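Local coordinates for Ice-binding protein 1 (Shewanella frigidimarina, PDB 6BG8) that anchors its bacterium to ice through an ice-binding domain, the part described here, and inhibits the growth of ice crystals, at residues 18-23 / 223-228; 30-35 / 233-238; 115-120 / 131-136. One frame throughout, in Å; residues are numbered along the deposited sequence.

Contact 1: 18-23 / 223-228; sequences ASQAIT and VTDQVT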
ATOM      1  N   ALA A  18      -8.802   0.681   2.855  1.00  5.78           N
ATOM      2  CA  ALA A  18      -9.530  -0.410   2.229  1.00  6.85           C
ATOM      3  C   ALA A  18     -10.993  -0.025   2.057  1.00  4.77           C
ATOM      4  O   ALA A  18     -11.523   0.828   2.769  1.00  5.42           O
ATOM      5  CB  ALA A  18      -9.418  -1.702   3.050  1.00  9.01           C
ATOM      6  N   SER A  19     -11.639  -0.675   1.088  1.00  7.57           N
ATOM      7  CA  SER A  19     -13.076  -0.507   0.899  1.00  5.90           C
ATOM      8  C   SER A  19     -13.869  -1.124   2.048  1.00  7.67           C
ATOM      9  O   SER A  19     -14.793  -0.499   2.584  1.00  5.17           O
ATOM     10  CB  SER A  19     -13.498  -1.132  -0.431  1.00  7.20           C
ATOM     11  OG  SER A  19     -14.909  -1.233  -0.523  1.00  5.68           O
ATOM     12  N   GLN A  20     -13.541  -2.358   2.435  1.00  4.72           N
ATOM     13  CA  GLN A  20     -14.438  -3.147   3.279  1.00  6.35           C
ATOM     14  C   GLN A  20     -13.964  -3.298   4.713  1.00  9.81           C
ATOM     15  O   GLN A  20     -14.768  -3.172   5.642  1.00  7.26           O
ATOM     16  CB  GLN A  20     -14.632  -4.550   2.685  1.00  4.97           C
ATOM     17  CG  GLN A  20     -15.384  -4.574   1.361  1.00  4.58           C
ATOM     18  CD  GLN A  20     -16.772  -4.027   1.489  1.00  4.88           C
ATOM     19  OE1 GLN A  20     -17.602  -4.591   2.200  1.00 10.13           O
ATOM     20  NE2 GLN A  20     -17.045  -2.925   0.785  1.00  6.86           N
ATOM     21  N   ALA A  21     -12.681  -3.563   4.925  1.00  4.56           N
ATOM     22  CA  ALA A  21     -12.215  -3.884   6.273  1.00  2.77           C
ATOM     23  C   ALA A  21     -10.702  -3.758   6.343  1.00  8.02           C
ATOM     24  O   ALA A  21      -9.998  -3.945   5.346  1.00  6.66           O
ATOM     25  CB  ALA A  21     -12.631  -5.301   6.694  1.00  7.61           C
ATOM     26  N   ILE A  22     -10.218  -3.440   7.539  1.00  6.62           N
ATOM     27  CA  ILE A  22      -8.805  -3.558   7.882  1.00  6.40           C
ATOM     28  C   ILE A  22      -8.745  -4.364   9.166  1.00  8.54           C
ATOM     29  O   ILE A  22      -9.419  -4.021  10.146  1.00  8.07           O
ATOM     30  CB  ILE A  22      -8.120  -2.197   8.062  1.00  5.79           C
ATOM     31  CG1 ILE A  22      -8.106  -1.438   6.731  1.00  4.44           C
ATOM     32  CG2 ILE A  22      -6.687  -2.402   8.570  1.00  6.73           C
ATOM     33  CD1 ILE A  22      -7.681   0.016   6.862  1.00  8.20           C
ATOM     34  N   THR A  23      -7.987  -5.450   9.154  1.00  8.97           N
ATOM     35  CA  THR A  23      -7.921  -6.340  10.304  1.00  6.45           C
ATOM     36  C   THR A  23      -6.475  -6.652  10.647  1.00  8.76           C
ATOM     37  O   THR A  23      -5.581  -6.580   9.798  1.00  9.21           O
ATOM     38  CB  THR A  23      -8.672  -7.656  10.063  1.00  8.57           C
ATOM     39  OG1 THR A  23      -7.915  -8.500   9.189  1.00  8.46           O
ATOM     40  CG2 THR A  23     -10.061  -7.403   9.474  1.00  8.91           C
ATOM     41  N   VAL A 223      -8.613  -1.784  -3.033  1.00  5.82           N
ATOM     42  CA  VAL A 223      -9.592  -0.899  -3.665  1.00  5.93           C
ATOM     43  C   VAL A 223     -11.016  -1.378  -3.412  1.00  7.89           C
ATOM     44  O   VAL A 223     -11.913  -0.565  -3.163  1.00  8.37           O
ATOM     45  CB  VAL A 223      -9.302  -0.756  -5.169  1.00  6.81           C
ATOM     46  CG1 VAL A 223     -10.367   0.132  -5.824  1.00  9.91           C
ATOM     47  CG2 VAL A 223      -7.905  -0.171  -5.389  1.00  9.64           C
ATOM     48  N   THR A 224     -11.262  -2.692  -3.489  1.00  7.47           N
ATOM     49  CA  THR A 224     -12.620  -3.201  -3.361  1.00  7.09           C
ATOM     50  C   THR A 224     -12.842  -4.139  -2.187  1.00  7.42           C
ATOM     51  O   THR A 224     -13.998  -4.472  -1.910  1.00 11.08           O
ATOM     52  CB  THR A 224     -13.078  -3.928  -4.640  1.00  9.83           C
ATOM     53  OG1 THR A 224     -12.327  -5.139  -4.821  1.00 12.02           O
ATOM     54  CG2 THR A 224     -12.914  -3.034  -5.850  1.00  9.11           C
ATOM     55  N   ASP A 225     -11.798  -4.573  -1.486  1.00  6.77           N
ATOM     56  CA  ASP A 225     -12.046  -5.452  -0.349  1.00  5.20           C
ATOM     57  C   ASP A 225     -11.261  -4.998   0.875  1.00  7.43           C
ATOM     58  O   ASP A 225     -11.562  -3.940   1.432  1.00  8.43           O
ATOM     59  CB  ASP A 225     -11.736  -6.907  -0.702  1.00  9.04           C
ATOM     60  CG  ASP A 225     -12.304  -7.889   0.314  1.00 11.28           C
ATOM     61  OD1 ASP A 225     -13.138  -7.471   1.153  1.00 11.06           O
ATOM     62  OD2 ASP A 225     -11.899  -9.069   0.289  1.00 12.32           O
ATOM     63  N   GLN A 226     -10.241  -5.755   1.290  1.00  8.13           N
ATOM     64  CA  GLN A 226      -9.738  -5.616   2.649  1.00  5.62           C
ATOM     65  C   GLN A 226      -8.215  -5.625   2.689  1.00  6.98           C
ATOM     66  O   GLN A 226      -7.545  -6.184   1.822  1.00  7.46           O
ATOM     67  CB  GLN A 226     -10.260  -6.743   3.551  1.00  6.26           C
ATOM     68  CG  GLN A 226      -9.774  -8.122   3.129  1.00  8.24           C
ATOM     69  CD  GLN A 226     -10.298  -9.227   4.019  1.00 10.54           C
ATOM     70  OE1 GLN A 226     -10.930  -8.962   5.041  1.00 11.22           O
ATOM     71  NE2 GLN A 226     -10.054 -10.475   3.626  1.00 10.74           N
ATOM     72  N   VAL A 227      -7.676  -5.040   3.752  1.00  7.42           N
ATOM     73  CA  VAL A 227      -6.268  -5.198   4.099  1.00  5.43           C
ATOM     74  C   VAL A 227      -6.209  -5.995   5.393  1.00  9.91           C
ATOM     75  O   VAL A 227      -6.818  -5.602   6.394  1.00  6.11           O
ATOM     76  CB  VAL A 227      -5.556  -3.849   4.271  1.00  6.01           C
ATOM     77  CG1 VAL A 227      -4.104  -4.083   4.675  1.00  6.14           C
ATOM     78  CG2 VAL A 227      -5.624  -3.010   2.998  1.00  7.00           C
ATOM     79  N   THR A 228      -5.480  -7.104   5.388  1.00  7.20           N
ATOM     80  CA  THR A 228      -5.318  -7.901   6.599  1.00  9.18           C
ATOM     81  C   THR A 228      -3.851  -7.947   6.993  1.00  6.63           C
ATOM     82  O   THR A 228      -2.976  -8.103   6.139  1.00  8.53           O
ATOM     83  CB  THR A 228      -5.865  -9.335   6.437  1.00  7.87           C
ATOM     84  OG1 THR A 228      -5.018 -10.100   5.565  1.00  7.83           O
ATOM     85  CG2 THR A 228      -7.278  -9.298   5.894  1.00  8.31           C
TER

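Contact 2: 30-35 / 233-238; sequences IVDGDL and AVTKAN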
ATOM      1  N   ILE A  30       1.792   0.041  13.488  1.00  9.41           N
ATOM      2  CA  ILE A  30       1.677   0.896  12.308  1.00  9.87           C
ATOM      3  C   ILE A  30       2.101   2.308  12.694  1.00  8.09           C
ATOM      4  O   ILE A  30       1.764   2.785  13.783  1.00  9.36           O
ATOM      5  CB  ILE A  30       0.246   0.873  11.733  1.00  9.73           C
ATOM      6  CG1 ILE A  30      -0.201  -0.573  11.496  1.00 11.38           C
ATOM      7  CG2 ILE A  30       0.161   1.672  10.431  1.00  6.62           C
ATOM      8  CD1 ILE A  30      -1.504  -0.913  12.148  1.00 17.75           C
ATOM      9  N   VAL A  31       2.854   2.971  11.805  1.00  8.75           N
ATOM     10  CA  VAL A  31       3.515   4.237  12.116  1.00  7.35           C
ATOM     11  C   VAL A  31       3.383   5.215  10.949  1.00  8.12           C
ATOM     12  O   VAL A  31       3.510   4.829   9.782  1.00 10.55           O
ATOM     13  CB  VAL A  31       5.010   4.015  12.445  1.00 12.10           C
ATOM     14  CG1 VAL A  31       5.686   5.328  12.776  1.00 17.40           C
ATOM     15  CG2 VAL A  31       5.176   3.029  13.590  1.00 14.46           C
ATOM     16  N   ASP A  32       3.121   6.484  11.277  1.00  8.95           N
ATOM     17  CA  ASP A  32       3.291   7.646  10.395  1.00  8.20           C
ATOM     18  C   ASP A  32       2.244   7.733   9.292  1.00 10.73           C
ATOM     19  O   ASP A  32       2.430   8.479   8.323  1.00  9.76           O
ATOM     20  CB  ASP A  32       4.692   7.679   9.763  1.00  9.01           C
ATOM     21  CG  ASP A  32       5.786   8.027  10.766  1.00 15.72           C
ATOM     22  OD1 ASP A  32       5.472   8.615  11.822  1.00 10.41           O
ATOM     23  OD2 ASP A  32       6.969   7.729  10.488  1.00 16.09           O
ATOM     24  N   GLY A  33       1.145   6.994   9.404  1.00  8.82           N
ATOM     25  CA  GLY A  33       0.070   7.106   8.436  1.00 10.56           C
ATOM     26  C   GLY A  33      -1.263   6.827   9.093  1.00  8.71           C
ATOM     27  O   GLY A  33      -1.335   6.261  10.186  1.00 10.74           O
ATOM     28  N   ASP A  34      -2.323   7.211   8.395  1.00  9.28           N
ATOM     29  CA  ASP A  34      -3.695   7.011   8.844  1.00  6.38           C
ATOM     30  C   ASP A  34      -4.240   5.662   8.374  1.00  7.12           C
ATOM     31  O   ASP A  34      -3.703   5.021   7.468  1.00  7.42           O
ATOM     32  CB  ASP A  34      -4.593   8.134   8.313  1.00  7.00           C
ATOM     33  CG  ASP A  34      -4.251   9.482   8.908  1.00 10.41           C
ATOM     34  OD1 ASP A  34      -3.824   9.525  10.078  1.00  8.96           O
ATOM     35  OD2 ASP A  34      -4.400  10.498   8.207  1.00  9.19           O
ATOM     36  N   LEU A  35      -5.337   5.245   8.998  1.00  6.67           N
ATOM     37  CA  LEU A  35      -6.094   4.068   8.591  1.00  5.20           C
ATOM     38  C   LEU A  35      -7.474   4.514   8.133  1.00  7.02           C
ATOM     39  O   LEU A  35      -8.082   5.402   8.742  1.00  9.37           O
ATOM     40  CB  LEU A  35      -6.233   3.069   9.744  1.00  7.20           C
ATOM     41  CG  LEU A  35      -5.192   1.951   9.858  1.00  9.15           C
ATOM     42  CD1 LEU A  35      -3.765   2.487   9.792  1.00  8.30           C
ATOM     43  CD2 LEU A  35      -5.401   1.139  11.142  1.00  9.90           C
ATOM     44  N   ALA A 233       4.908  -4.893  11.237  1.00  5.83           N
ATOM     45  CA  ALA A 233       5.355  -3.516  11.378  1.00  7.34           C
ATOM     46  C   ALA A 233       5.142  -2.812  10.046  1.00  8.28           C
ATOM     47  O   ALA A 233       5.767  -3.171   9.045  1.00 13.09           O
ATOM     48  CB  ALA A 233       6.823  -3.454  11.790  1.00  9.36           C
ATOM     49  N   VAL A 234       4.277  -1.805  10.035  1.00  8.80           N
ATOM     50  CA  VAL A 234       3.947  -1.065   8.824  1.00 11.38           C
ATOM     51  C   VAL A 234       4.314   0.391   9.050  1.00 10.36           C
ATOM     52  O   VAL A 234       3.803   1.029   9.977  1.00  7.90           O
ATOM     53  CB  VAL A 234       2.460  -1.204   8.466  1.00 10.54           C
ATOM     54  CG1 VAL A 234       2.145  -0.403   7.209  1.00  6.05           C
ATOM     55  CG2 VAL A 234       2.096  -2.672   8.299  1.00  8.19           C
ATOM     56  N   THR A 235       5.193   0.923   8.207  1.00  8.73           N
ATOM     57  CA  THR A 235       5.588   2.321   8.282  1.00  9.92           C
ATOM     58  C   THR A 235       5.227   3.002   6.977  1.00 13.53           C
ATOM     59  O   THR A 235       5.611   2.523   5.903  1.00  9.74           O
ATOM     60  CB  THR A 235       7.082   2.455   8.547  1.00  8.65           C
ATOM     61  OG1 THR A 235       7.408   1.776   9.773  1.00 12.19           O
ATOM     62  CG2 THR A 235       7.465   3.926   8.637  1.00 12.42           C
ATOM     63  N   LYS A 236       4.477   4.100   7.063  1.00  9.39           N
ATOM     64  CA  LYS A 236       4.114   4.814   5.846  1.00  9.91           C
ATOM     65  C   LYS A 236       5.344   5.479   5.255  1.00 12.45           C
ATOM     66  O   LYS A 236       6.144   6.086   5.974  1.00 10.97           O
ATOM     67  CB  LYS A 236       3.040   5.865   6.117  1.00 10.54           C
ATOM     68  CG  LYS A 236       2.546   6.534   4.827  1.00 13.85           C
ATOM     69  CD  LYS A 236       1.553   7.642   5.100  1.00 13.07           C
ATOM     70  CE  LYS A 236       2.122   9.000   4.766  1.00 19.38           C
ATOM     71  NZ  LYS A 236       3.255   9.336   5.658  1.00 21.13           N
ATOM     72  N   ALA A 237       5.488   5.368   3.936  1.00 12.96           N
ATOM     73  CA  ALA A 237       6.587   6.034   3.255  1.00 18.66           C
ATOM     74  C   ALA A 237       6.422   7.544   3.358  1.00 20.92           C
ATOM     75  O   ALA A 237       5.312   8.073   3.264  1.00 27.83           O
ATOM     76  CB  ALA A 237       6.648   5.596   1.793  1.00 20.09           C
ATOM     77  N   ASN A 238       7.538   8.233   3.581  1.00 22.42           N
ATOM     78  CA  ASN A 238       7.519   9.681   3.736  1.00 33.77           C
ATOM     79  C   ASN A 238       6.997  10.354   2.470  1.00 34.39           C
ATOM     80  O   ASN A 238       7.193   9.868   1.354  1.00 25.94           O
ATOM     81  CB  ASN A 238       8.923  10.195   4.066  1.00 33.54           C
TER
HETATM   82  O   HOH W   1       7.675   7.453   7.810  1.00 24.26           O

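Contact 3: 115-120 / 131-136; sequences CPIELG and TAADVT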
ATOM      1  N   CYS A 115       7.429  -7.373 -17.052  1.00  7.71           N
ATOM      2  CA  CYS A 115       7.621  -7.790 -15.667  1.00  8.61           C
ATOM      3  C   CYS A 115       7.834  -9.296 -15.634  1.00  7.42           C
ATOM      4  O   CYS A 115       6.941 -10.046 -16.055  1.00  9.11           O
ATOM      5  CB  CYS A 115       6.413  -7.426 -14.811  1.00  4.38           C
ATOM      6  SG  CYS A 115       6.650  -7.792 -13.028  1.00  9.86           S
ATOM      7  N   PRO A 116       8.977  -9.779 -15.153  1.00  6.91           N
ATOM      8  CA  PRO A 116       9.158 -11.228 -15.000  1.00  8.00           C
ATOM      9  C   PRO A 116       8.143 -11.801 -14.028  1.00 10.68           C
ATOM     10  O   PRO A 116       7.715 -11.137 -13.088  1.00  9.17           O
ATOM     11  CB  PRO A 116      10.579 -11.351 -14.440  1.00  8.81           C
ATOM     12  CG  PRO A 116      11.254 -10.071 -14.867  1.00 14.46           C
ATOM     13  CD  PRO A 116      10.181  -9.031 -14.761  1.00  9.23           C
ATOM     14  N   ILE A 117       7.769 -13.063 -14.247  1.00  8.50           N
ATOM     15  CA  ILE A 117       6.784 -13.656 -13.339  1.00  7.04           C
ATOM     16  C   ILE A 117       7.402 -14.141 -12.037  1.00  7.41           C
ATOM     17  O   ILE A 117       6.663 -14.448 -11.089  1.00  8.45           O
ATOM     18  CB  ILE A 117       5.996 -14.791 -14.021  1.00  9.90           C
ATOM     19  CG1 ILE A 117       6.929 -15.896 -14.520  1.00 10.97           C
ATOM     20  CG2 ILE A 117       5.159 -14.211 -15.161  1.00  9.05           C
ATOM     21  CD1 ILE A 117       6.203 -17.156 -14.987  1.00 11.00           C
ATOM     22  N   GLU A 118       8.730 -14.220 -11.959  1.00  6.09           N
ATOM     23  CA  GLU A 118       9.443 -14.407 -10.702  1.00  9.10           C
ATOM     24  C   GLU A 118      10.447 -13.272 -10.554  1.00 10.44           C
ATOM     25  O   GLU A 118      11.270 -13.047 -11.449  1.00 11.66           O
ATOM     26  CB  GLU A 118      10.155 -15.767 -10.649  1.00  6.55           C
ATOM     27  CG  GLU A 118      11.124 -15.922  -9.459  1.00  8.96           C
ATOM     28  CD  GLU A 118      10.432 -15.804  -8.105  1.00 10.37           C
ATOM     29  OE1 GLU A 118       9.373 -16.435  -7.925  1.00  9.49           O
ATOM     30  OE2 GLU A 118      10.953 -15.097  -7.208  1.00  8.43           O
ATOM     31  N   LEU A 119      10.372 -12.551  -9.434  1.00  8.11           N
ATOM     32  CA  LEU A 119      11.208 -11.378  -9.209  1.00  7.29           C
ATOM     33  C   LEU A 119      12.384 -11.645  -8.275  1.00  8.27           C
ATOM     34  O   LEU A 119      13.232 -10.761  -8.095  1.00  7.72           O
ATOM     35  CB  LEU A 119      10.357 -10.221  -8.662  1.00  8.34           C
ATOM     36  CG  LEU A 119       9.328  -9.634  -9.633  1.00  8.70           C
ATOM     37  CD1 LEU A 119       8.402  -8.637  -8.945  1.00 12.11           C
ATOM     38  CD2 LEU A 119      10.021  -8.979 -10.815  1.00  7.44           C
ATOM     39  N   GLY A 120      12.480 -12.841  -7.697  1.00  8.04           N
ATOM     40  CA  GLY A 120      13.607 -13.149  -6.835  1.00  7.89           C
ATOM     41  C   GLY A 120      14.920 -13.226  -7.595  1.00  6.13           C
ATOM     42  O   GLY A 120      14.973 -13.603  -8.766  1.00 11.29           O
ATOM     43  N   THR A 131       2.907  -7.221 -16.622  1.00  7.01           N
ATOM     44  CA  THR A 131       2.584  -8.577 -17.033  1.00  8.28           C
ATOM     45  C   THR A 131       1.107  -8.794 -16.768  1.00 10.35           C
ATOM     46  O   THR A 131       0.535  -8.195 -15.853  1.00  7.65           O
ATOM     47  CB  THR A 131       3.409  -9.643 -16.300  1.00 10.17           C
ATOM     48  OG1 THR A 131       3.040 -10.954 -16.772  1.00  6.51           O
ATOM     49  CG2 THR A 131       3.170  -9.565 -14.810  1.00 10.03           C
ATOM     50  N   ALA A 132       0.496  -9.647 -17.585  1.00  7.93           N
ATOM     51  CA  ALA A 132      -0.898 -10.022 -17.401  1.00  4.07           C
ATOM     52  C   ALA A 132      -1.064 -11.237 -16.491  1.00  5.85           C
ATOM     53  O   ALA A 132      -2.194 -11.546 -16.086  1.00  9.12           O
ATOM     54  CB  ALA A 132      -1.545 -10.287 -18.768  1.00  7.79           C
ATOM     55  N   ALA A 133       0.032 -11.905 -16.132  1.00  9.86           N
ATOM     56  CA  ALA A 133      -0.020 -13.120 -15.334  1.00  7.67           C
ATOM     57  C   ALA A 133       0.130 -12.777 -13.853  1.00  8.19           C
ATOM     58  O   ALA A 133       0.113 -11.607 -13.462  1.00  8.78           O
ATOM     59  CB  ALA A 133       1.056 -14.094 -15.804  1.00  8.25           C
ATOM     60  N   ASP A 134       0.254 -13.806 -13.010  1.00  6.57           N
ATOM     61  CA  ASP A 134       0.622 -13.625 -11.611  1.00  6.97           C
ATOM     62  C   ASP A 134       2.135 -13.480 -11.484  1.00  5.36           C
ATOM     63  O   ASP A 134       2.901 -14.012 -12.298  1.00  8.11           O
ATOM     64  CB  ASP A 134       0.178 -14.816 -10.746  1.00  7.09           C
ATOM     65  CG  ASP A 134      -1.267 -15.215 -10.964  1.00 10.39           C
ATOM     66  OD1 ASP A 134      -2.154 -14.350 -10.851  1.00  8.22           O
ATOM     67  OD2 ASP A 134      -1.521 -16.409 -11.226  1.00 13.94           O
ATOM     68  N   VAL A 135       2.571 -12.782 -10.435  1.00  5.64           N
ATOM     69  CA  VAL A 135       3.991 -12.586 -10.162  1.00  5.23           C
ATOM     70  C   VAL A 135       4.307 -13.110  -8.768  1.00  7.00           C
ATOM     71  O   VAL A 135       3.561 -12.858  -7.815  1.00  6.65           O
ATOM     72  CB  VAL A 135       4.413 -11.109 -10.268  1.00  5.93           C
ATOM     73  CG1 VAL A 135       5.867 -10.947  -9.809  1.00  5.41           C
ATOM     74  CG2 VAL A 135       4.218 -10.592 -11.685  1.00  7.21           C
ATOM     75  N   THR A 136       5.416 -13.826  -8.645  1.00  8.19           N
ATOM     76  CA  THR A 136       5.903 -14.249  -7.346  1.00  7.14           C
ATOM     77  C   THR A 136       7.270 -13.637  -7.083  1.00  7.26           C
ATOM     78  O   THR A 136       8.041 -13.368  -8.011  1.00  8.45           O
ATOM     79  CB  THR A 136       5.974 -15.779  -7.238  1.00  6.37           C
ATOM     80  OG1 THR A 136       6.641 -16.311  -8.391  1.00  9.19           O
ATOM     81  CG2 THR A 136       4.565 -16.355  -7.152  1.00  6.13           C
TER
HETATM   82  O   HOH W   2       5.553 -11.520 -17.776  1.00 10.66           O
HETATM   83  O   HOH W   3       4.146 -16.178 -10.895  1.00 10.53           O

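Contact 1: 18-23 / 223-228
Ile22 and Val227 lie next to each other on the inner face of a parallel ladder that closes the discontinuous β-solenoid of this ice-binding domain: a coil near the start of the chain is laid against one near its end. The axes of strands 21-23 and 226-228 run 4.8 Å apart at an angle of only 2°. Val227 is held by both its backbone polar groups, its N donating to Ala21 O (3.0 Å) and its O accepting from Thr23 N, almost in line with the carbonyl bond. The tightly packed side is apolar. With CG1 of Val227 anti to its backbone N (chi1 178°), the other branch, CG2, is left to meet Ala18 CB at 4.0 Å, and Leu220 and Ala222 pack on the same valine, while Tyr45 and Phe48 border Ile22.

The other side is more polar and partly open to solvent. The stem of Gln20 passes across Asp225 at about a right angle, CB lying 3.6 Å from OD1, yet their polar groups do not pair: Gln20 NE2 bonds to Ser19 OG and its OE1 to Gln40, while Ser19, itself buried, also reaches Asp39 through OG. Gln226 likewise sends its amide to Glu207. The turn ahead of the ladder is fixed instead by the backbone, where Gln20 N donates to Asp225 O at 2.7 Å; the neighbouring Ala21 N is buried without a partner in the model. Further along, Thr23 and Thr228 point the same way, and Thr228 OG1 is bonded to Asn209. Thr23 OG1 rests 3.4 Å from the methyl CG2 of Thr228.

Contact 2: 30-35 / 233-238
Ile30 and Val31 run parallel to Val234 and Thr235, a short ladder in which Val31 N donates to Val234 O (2.8 Å) and Val31 O accepts an almost straight bond from Lys236 N (172°). Inside the solenoid, Ile30 and Val234 stand side by side, Ile30 CG1 lying 4.1 Å from Val234 CB, and Ala15, Met16, Leu60 and Phe48 pack against the isoleucine. The two strands then part where Asp32, in a left-handed backbone conformation, turns the first segment at a corner of the coil. Lys236 fills this corner. Its chain sets out extended and bends at its last two torsions, so that CD lies 3.7 Å from Gly33 CA and NZ curls round to Asp32 O at 2.9 Å. A weak bond leads from NZ to Ala237 O. A water donates to both Asp32 OD2 and Lys236 O and thus ties the second segment to the turn through the Asp32 carboxylate, while Asp32 OD1 is held by Asn62. Since Asp32 OD2 stays 6.3 Å from NZ, the buried lysine makes no salt bridge with it; carbonyl dipoles, aided by the more distant carboxylate, probably help to stabilise its charge.

Contact 3: 115-120 / 131-136
Thr136 lodges OG1 between its backbone N and carbonyl carbon (chi1 49°), while Glu118 carries CG away from its own N (chi1 170°) and then bends at chi2 (61°), which folds its carboxylate back across the threonine. The two side chains cross at about a right angle, and Thr136 OG1 donates to Glu118 OE1 at 2.8 Å from above the carboxylate plane. The backbones of the same residues join in a single bridge: Thr136 N donates to Ile117 O at 2.8 Å, and Leu119 N to Thr136 O at 2.9 Å. Strand 135-137 is the outermost of its parallel sheet within this chain, so the irregular segment 115-120 lies along the edge at one end of the solenoid.

On the buried side, Val135 divides its methyls between two neighbours. CG1 packs against Leu119 CD1 at 3.5 Å, and CG2 meets Cys115 SG at 3.9 Å; Phe156, Ile158 and Leu124 border this apolar group. The opposite flank is open: Ile117 lies over the backbone, its CB 3.6 Å from Asp134 O, with CG2 near Ala133 CB, and waters add further links. One donates to Ile117 O, which already accepts from Thr136 N, and to Asp134 O; another donates to Cys115 O and is hydrogen-bonded to Thr131 OG1. That hydroxyl accepts from Ala133 N in an ST turn.

Glu118 OE2 has work of its own, receiving Gly120 N at 2.8 Å on its anti side; the backbone N atoms of Gln138 and Thr139 also donate to it. With Thr136 OG1 included, four donors surround one carboxylate, which probably favours its ionised form and makes a single side chain the shared acceptor for the edge strand, the residues after it and the loop beside it.

Contacts 1 and 2 are successive steps of one junction. Strand 21-24 leads into 29-31, and 226-229 into 233-236, so the same two coils meet twice as the chain winds round the solenoid; the contact centres are 16 Å apart and their nearest atoms about 4 Å. Contact 3 lies within the loop that each of them closes, with its centre 24 Å from that of contact 1 and 27 Å from that of contact 2. Contacts 1 and 3 both reach one parallel sheet, in which strands 208-210, 190-192 and 162-164 stand between 226-229 and 135-137. Thr212, probably ice-binding by comparison with relatives, has its side chain about 10 Å from that of Thr228 in contact 1; contacts 2 and 3 lie away from it.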